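Periplasmic binding protein (Thermotoga lettingae TMO, PDB 4RY8) binds 5-methylthioribose as a periplasmic-type solute-binding protein and probably hands it to a sugar transporter. Local coordinates at residues C[122-125]-C[126-129]; C[146-149]-C[150-154]. All coordinates share one frame; numbering follows the deposited sequence.

Interaction 1: C[122-125]-C[126-129]; sequences GYLI and SKQL
Within helix 118-132, Gly122 O takes two hydrogen bonds from one residue, Ser126. Ser126 OG comes to Gly122 O at 2.5 Å, in the carbonyl plane, while Ser126 N reaches the same oxygen at 3.2 Å from above that plane. The serine hydroxyl can do this because it lies beside its own backbone N, chi1 -45°, folded back toward the preceding turn. Regular i to i+4 backbone bonds follow: Lys127 N to Tyr123 O, Gln128 N to Leu124 O and Leu129 N to Ile125 O. A water adds a second link at Leu124 O, donating to it at 2.8 Å and to Gln128 OE1 at 2.9 Å; the bend of the glutamine chain at chi2 helps present its amide oxygen there. The side-chain packing across the contact is between Tyr123 and Lys127. Lys127 CB sits over one face of the phenol ring, toward its rim, and CD lies 3.7 Å from Tyr123 OH. The lysine then bends at chi3, 87°, which brings NZ to 3.8 Å from Tyr123 CE2. Both polar ends turn to Asp117 of the second subunit, Tyr123 OH by a hydrogen bond and Lys127 NZ by a salt bridge. The helix thus buries a serine whose hydroxyl is satisfied by Gly122 O one turn back, on the side facing Trp157, Ile160 and Leu202, and offers a tyrosine-lysine pair to a carboxylate across the subunit interface.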
ATOM      1  N   GLY C 122      -3.112   4.582  -5.040  1.00 18.51           N
ATOM      2  CA  GLY C 122      -2.691   4.145  -6.377  1.00 17.56           C
ATOM      3  C   GLY C 122      -2.366   2.657  -6.488  1.00 17.51           C
ATOM      4  O   GLY C 122      -2.682   2.025  -7.489  1.00 19.58           O
ATOM      5  N   TYR C 123      -1.811   2.107  -5.414  1.00 20.84           N
ATOM      6  CA  TYR C 123      -1.525   0.715  -5.277  1.00 18.55           C
ATOM      7  C   TYR C 123      -2.833  -0.066  -5.089  1.00 18.80           C
ATOM      8  O   TYR C 123      -3.084  -1.047  -5.761  1.00 17.63           O
ATOM      9  CB  TYR C 123      -0.638   0.440  -4.055  1.00 17.51           C
ATOM     10  CG  TYR C 123      -0.400  -1.033  -3.964  1.00 23.99           C
ATOM     11  CD1 TYR C 123       0.295  -1.669  -4.978  1.00 21.08           C
ATOM     12  CD2 TYR C 123      -1.000  -1.837  -2.966  1.00 22.33           C
ATOM     13  CE1 TYR C 123       0.470  -3.028  -4.975  1.00 29.18           C
ATOM     14  CE2 TYR C 123      -0.808  -3.218  -2.955  1.00 29.93           C
ATOM     15  CZ  TYR C 123      -0.058  -3.801  -3.980  1.00 28.20           C
ATOM     16  OH  TYR C 123       0.167  -5.167  -4.070  1.00 35.72           O
ATOM     17  N   LEU C 124      -3.695   0.400  -4.215  1.00 17.20           N
ATOM     18  CA  LEU C 124      -4.899  -0.410  -3.958  1.00 22.88           C
ATOM     19  C   LEU C 124      -5.778  -0.514  -5.186  1.00 22.83           C
ATOM     20  O   LEU C 124      -6.255  -1.607  -5.524  1.00 17.86           O
ATOM     21  CB  LEU C 124      -5.708   0.131  -2.795  1.00 20.21           C
ATOM     22  CG  LEU C 124      -5.165   0.026  -1.375  1.00 33.22           C
ATOM     23  CD1 LEU C 124      -6.136   0.746  -0.448  1.00 25.29           C
ATOM     24  CD2 LEU C 124      -4.922  -1.407  -0.916  1.00 25.48           C
ATOM     25  N   ILE C 125      -5.998   0.598  -5.879  1.00 18.31           N
ATOM     26  CA  ILE C 125      -6.932   0.534  -7.011  1.00 19.29           C
ATOM     27  C   ILE C 125      -6.279  -0.185  -8.165  1.00 16.87           C
ATOM     28  O   ILE C 125      -6.961  -0.956  -8.851  1.00 17.95           O
ATOM     29  CB  ILE C 125      -7.548   1.908  -7.419  1.00 16.10           C
ATOM     30  CG1 ILE C 125      -8.706   1.698  -8.382  1.00 16.15           C
ATOM     31  CG2 ILE C 125      -6.445   2.808  -8.077  1.00 15.32           C
ATOM     32  CD1 ILE C 125      -9.979   1.071  -7.833  1.00 19.59           C
ATOM     33  N   SER C 126      -4.990   0.095  -8.443  1.00 21.50           N
ATOM     34  CA  SER C 126      -4.323  -0.581  -9.563  1.00 18.02           C
ATOM     35  C   SER C 126      -4.224  -2.122  -9.381  1.00 19.14           C
ATOM     36  O   SER C 126      -4.486  -2.867 -10.334  1.00 22.87           O
ATOM     37  CB  SER C 126      -2.916   0.067  -9.927  1.00 18.06           C
ATOM     38  OG  SER C 126      -2.988   1.472  -9.959  1.00 16.46           O
ATOM     39  N   LYS C 127      -3.863  -2.585  -8.184  1.00 17.40           N
ATOM     40  CA  LYS C 127      -3.876  -4.018  -7.828  1.00 24.73           C
ATOM     41  C   LYS C 127      -5.272  -4.640  -7.933  1.00 20.06           C
ATOM     42  O   LYS C 127      -5.378  -5.781  -8.348  1.00 18.87           O
ATOM     43  CB  LYS C 127      -3.394  -4.278  -6.400  1.00 25.57           C
ATOM     44  CG  LYS C 127      -3.865  -5.653  -5.891  1.00 33.05           C
ATOM     45  CD  LYS C 127      -3.409  -5.987  -4.503  1.00 27.17           C
ATOM     46  CE  LYS C 127      -4.335  -5.475  -3.448  1.00 30.45           C
ATOM     47  NZ  LYS C 127      -3.690  -5.526  -2.112  1.00 44.11           N
ATOM     48  N   GLN C 128      -6.316  -3.886  -7.584  1.00 20.21           N
ATOM     49  CA  GLN C 128      -7.700  -4.423  -7.636  1.00 21.97           C
ATOM     50  C   GLN C 128      -8.042  -4.745  -9.104  1.00 24.10           C
ATOM     51  O   GLN C 128      -8.580  -5.786  -9.416  1.00 19.66           O
ATOM     52  CB  GLN C 128      -8.666  -3.393  -7.094  1.00 23.53           C
ATOM     53  CG  GLN C 128     -10.104  -3.848  -7.011  1.00 29.86           C
ATOM     54  CD  GLN C 128     -10.293  -4.753  -5.853  1.00 39.29           C
ATOM     55  OE1 GLN C 128      -9.318  -5.128  -5.195  1.00 27.10           O
ATOM     56  NE2 GLN C 128     -11.540  -5.090  -5.565  1.00 38.90           N
ATOM     57  N   LEU C 129      -7.653  -3.850 -10.022  1.00 17.70           N
ATOM     58  CA  LEU C 129      -7.855  -4.103 -11.416  1.00 19.90           C
ATOM     59  C   LEU C 129      -7.053  -5.374 -11.822  1.00 18.95           C
ATOM     60  O   LEU C 129      -7.572  -6.240 -12.521  1.00 21.42           O
ATOM     61  CB  LEU C 129      -7.419  -2.866 -12.251  1.00 18.73           C
ATOM     62  CG  LEU C 129      -7.641  -2.925 -13.772  1.00 20.21           C
ATOM     63  CD1 LEU C 129      -7.529  -1.537 -14.375  1.00 24.82           C
ATOM     64  CD2 LEU C 129      -6.651  -3.835 -14.458  1.00 28.81           C
TER
HETATM   65  O   HOH W   1      -7.175  -3.646  -3.854  1.00 30.96           O

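Interaction 2: C[146-149]-C[150-154]; sequences GFAP and LDKRD. With SR1 (5-S-methyl-5-thio-alpha-D-ribofuranose), chain G.
Arg153 lays one face of its guanidinium on Pro149 CB, 3.6 Å from NH2, while NH1 and NH2 grip two neighbouring hydroxyls of the bound 5-methylthioribose. The stretch opens helix 148-163 of a beta-alpha-beta unit in the periplasmic-binding-protein fold, with Phe147 as its N-cap residue. Arg153 NH1 donates to SR1 O3 at 2.9 Å and NH2 to O2 at 3.1 Å, both bonds nearly straight; its extended chain carries the group back along the first turn. Asp118 also forms a salt bridge with NH2, and Met204 O accepts from NH1. Losing the guanidinium to an alanine here is likely to leave O2 and O3 of the sugar without these donors and Asp118 without its mate on this residue. Backbone bonds close the turn, Asp151 N meeting Phe147 O at 2.8 Å, and Asp151 OD1 receives a weak bond from Gly146 N. Leu150 packs side by side with Phe147, its CG 3.7 Å from Phe147 CB. Phe147 CG points opposite its carbonyl carbon (chi1 -70°), which turns the ring to the methylthio end of the ligand, whose CS methyl rests over the ring centre, 3.9 Å from CD1.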
ATOM      1  N   GLY C 146       1.291  16.755 -13.348  1.00 30.18           N
ATOM      2  CA  GLY C 146       1.227  18.093 -12.769  1.00 33.41           C
ATOM      3  C   GLY C 146       0.355  18.280 -11.541  1.00 27.65           C
ATOM      4  O   GLY C 146       0.187  19.392 -11.051  1.00 31.80           O
ATOM      5  N   PHE C 147      -0.210  17.203 -11.039  1.00 22.69           N
ATOM      6  CA  PHE C 147      -0.969  17.253  -9.789  1.00 19.55           C
ATOM      7  C   PHE C 147      -0.414  16.248  -8.778  1.00 21.67           C
ATOM      8  O   PHE C 147      -0.364  15.040  -9.060  1.00 16.12           O
ATOM      9  CB  PHE C 147      -2.438  16.958 -10.065  1.00 26.38           C
ATOM     10  CG  PHE C 147      -3.142  18.066 -10.816  1.00 23.23           C
ATOM     11  CD1 PHE C 147      -3.636  19.188 -10.142  1.00 26.87           C
ATOM     12  CD2 PHE C 147      -3.317  17.982 -12.180  1.00 18.77           C
ATOM     13  CE1 PHE C 147      -4.266  20.196 -10.829  1.00 26.54           C
ATOM     14  CE2 PHE C 147      -3.958  18.992 -12.868  1.00 22.93           C
ATOM     15  CZ  PHE C 147      -4.426  20.099 -12.202  1.00 25.85           C
ATOM     16  N   ALA C 148      -0.088  16.741  -7.586  1.00 21.63           N
ATOM     17  CA  ALA C 148       0.516  15.908  -6.521  1.00 24.33           C
ATOM     18  C   ALA C 148      -0.141  14.547  -6.353  1.00 29.37           C
ATOM     19  O   ALA C 148       0.495  13.509  -6.452  1.00 20.74           O
ATOM     20  CB  ALA C 148       0.480  16.647  -5.190  1.00 35.88           C
ATOM     21  N   PRO C 149      -1.426  14.545  -6.070  1.00 16.47           N
ATOM     22  CA  PRO C 149      -2.020  13.240  -5.846  1.00 20.28           C
ATOM     23  C   PRO C 149      -2.008  12.372  -7.122  1.00 20.21           C
ATOM     24  O   PRO C 149      -1.735  11.171  -7.050  1.00 16.70           O
ATOM     25  CB  PRO C 149      -3.450  13.578  -5.415  1.00 17.31           C
ATOM     26  CG  PRO C 149      -3.680  14.947  -5.936  1.00 23.06           C
ATOM     27  CD  PRO C 149      -2.369  15.632  -5.761  1.00 21.47           C
ATOM     28  N   LEU C 150      -2.230  12.981  -8.283  1.00 20.30           N
ATOM     29  CA  LEU C 150      -2.269  12.196  -9.515  1.00 21.05           C
ATOM     30  C   LEU C 150      -0.936  11.570  -9.807  1.00 19.63           C
ATOM     31  O   LEU C 150      -0.921  10.426 -10.288  1.00 20.72           O
ATOM     32  CB  LEU C 150      -2.711  13.011 -10.712  1.00 20.54           C
ATOM     33  CG  LEU C 150      -4.072  13.658 -10.476  1.00 18.28           C
ATOM     34  CD1 LEU C 150      -4.576  14.329 -11.733  1.00 21.10           C
ATOM     35  CD2 LEU C 150      -5.062  12.596 -10.010  1.00 20.35           C
ATOM     36  N   ASP C 151       0.148  12.336  -9.558  1.00 27.11           N
ATOM     37  CA  ASP C 151       1.520  11.888  -9.789  1.00 20.45           C
ATOM     38  C   ASP C 151       1.937  10.761  -8.824  1.00 17.36           C
ATOM     39  O   ASP C 151       2.570   9.812  -9.217  1.00 20.53           O
ATOM     40  CB  ASP C 151       2.545  13.012  -9.574  1.00 19.28           C
ATOM     41  CG  ASP C 151       2.565  14.077 -10.675  1.00 32.03           C
ATOM     42  OD1 ASP C 151       2.106  13.889 -11.789  1.00 23.23           O
ATOM     43  OD2 ASP C 151       3.056  15.161 -10.371  1.00 17.86           O
ATOM     44  N   LYS C 152       1.603  10.902  -7.543  1.00 17.13           N
ATOM     45  CA  LYS C 152       1.746   9.814  -6.577  1.00 19.78           C
ATOM     46  C   LYS C 152       0.986   8.542  -7.054  1.00 16.63           C
ATOM     47  O   LYS C 152       1.547   7.431  -7.116  1.00 17.31           O
ATOM     48  CB  LYS C 152       1.210  10.254  -5.234  1.00 15.66           C
ATOM     49  CG  LYS C 152       2.035  11.296  -4.546  1.00 18.66           C
ATOM     50  CD  LYS C 152       1.293  11.922  -3.363  1.00 20.01           C
ATOM     51  CE  LYS C 152       2.001  13.214  -2.917  1.00 27.54           C
ATOM     52  NZ  LYS C 152       1.344  13.910  -1.753  1.00 19.62           N
ATOM     53  N   ARG C 153      -0.282   8.687  -7.386  1.00 16.45           N
ATOM     54  CA  ARG C 153      -1.024   7.521  -7.885  1.00 17.35           C
ATOM     55  C   ARG C 153      -0.377   6.980  -9.146  1.00 24.65           C
ATOM     56  O   ARG C 153      -0.296   5.767  -9.320  1.00 18.11           O
ATOM     57  CB  ARG C 153      -2.432   7.876  -8.180  1.00 17.47           C
ATOM     58  CG  ARG C 153      -3.147   8.209  -6.889  1.00 18.49           C
ATOM     59  CD  ARG C 153      -4.454   8.952  -7.084  1.00 21.61           C
ATOM     60  NE  ARG C 153      -4.846   9.654  -5.849  1.00 21.17           N
ATOM     61  CZ  ARG C 153      -5.807  10.573  -5.754  1.00 16.98           C
ATOM     62  NH1 ARG C 153      -6.529  10.897  -6.818  1.00 18.08           N
ATOM     63  NH2 ARG C 153      -6.042  11.192  -4.579  1.00 15.71           N
ATOM     64  N   ASP C 154       0.107   7.869 -10.017  1.00 15.54           N
ATOM     65  CA  ASP C 154       0.709   7.372 -11.272  1.00 15.51           C
ATOM     66  C   ASP C 154       1.869   6.367 -11.038  1.00 15.27           C
ATOM     67  O   ASP C 154       1.952   5.314 -11.700  1.00 15.45           O
ATOM     68  CB  ASP C 154       1.143   8.536 -12.133  1.00 18.90           C
ATOM     69  CG  ASP C 154       1.807   8.090 -13.405  1.00 19.08           C
ATOM     70  OD1 ASP C 154       1.153   7.604 -14.344  1.00 19.67           O
ATOM     71  OD2 ASP C 154       3.011   8.161 -13.388  1.00 25.72           O
TER
HETATM   72  CS  SR1 G 401      -7.057  17.378 -10.088  1.00 25.10           C
HETATM   73  S   SR1 G 401      -6.367  16.550  -8.673  1.00 20.45           S
HETATM   74  C5  SR1 G 401      -7.868  15.607  -8.307  1.00 25.11           C
HETATM   75  C4  SR1 G 401      -7.679  14.719  -7.079  1.00 20.17           C
HETATM   76  O4  SR1 G 401      -7.328  15.566  -6.034  1.00 23.29           O
HETATM   77  C1  SR1 G 401      -8.003  15.207  -4.813  1.00 43.30           C
HETATM   78  O1  SR1 G 401      -7.030  14.819  -3.903  1.00 27.28           O
HETATM   79  C2  SR1 G 401      -8.964  14.060  -5.083  1.00 30.48           C
HETATM   80  O2  SR1 G 401      -8.669  12.779  -4.462  1.00 20.18           O
HETATM   81  C3  SR1 G 401      -8.918  13.974  -6.596  1.00 21.80           C
HETATM   82  O3  SR1 G 401      -8.888  12.618  -7.020  1.00 22.86           O

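In the fold
After building strands 17-22 to 113-115 of the parallel sheet, the chain enters helix 118-132, where interaction 1 joins consecutive turns, then runs through strand 137-142 of the mixed sheet into helix 148-163, whose N-terminal end, with the residues leading into it, holds interaction 2. Each contact is local and closes no long loop; the two stand in series, neither nested nor crossing, with centres about 15 Å apart. They nevertheless touch, Gly122 N lying 4.1 Å from Arg153 CG, and the two helices pack together, Lys152 on Leu119 and Tyr123 on Ile160. Interaction 1 faces strands 200-203 and 226-230 and the second subunit; interaction 2 lines the sugar pocket and also reaches that subunit through Lys152.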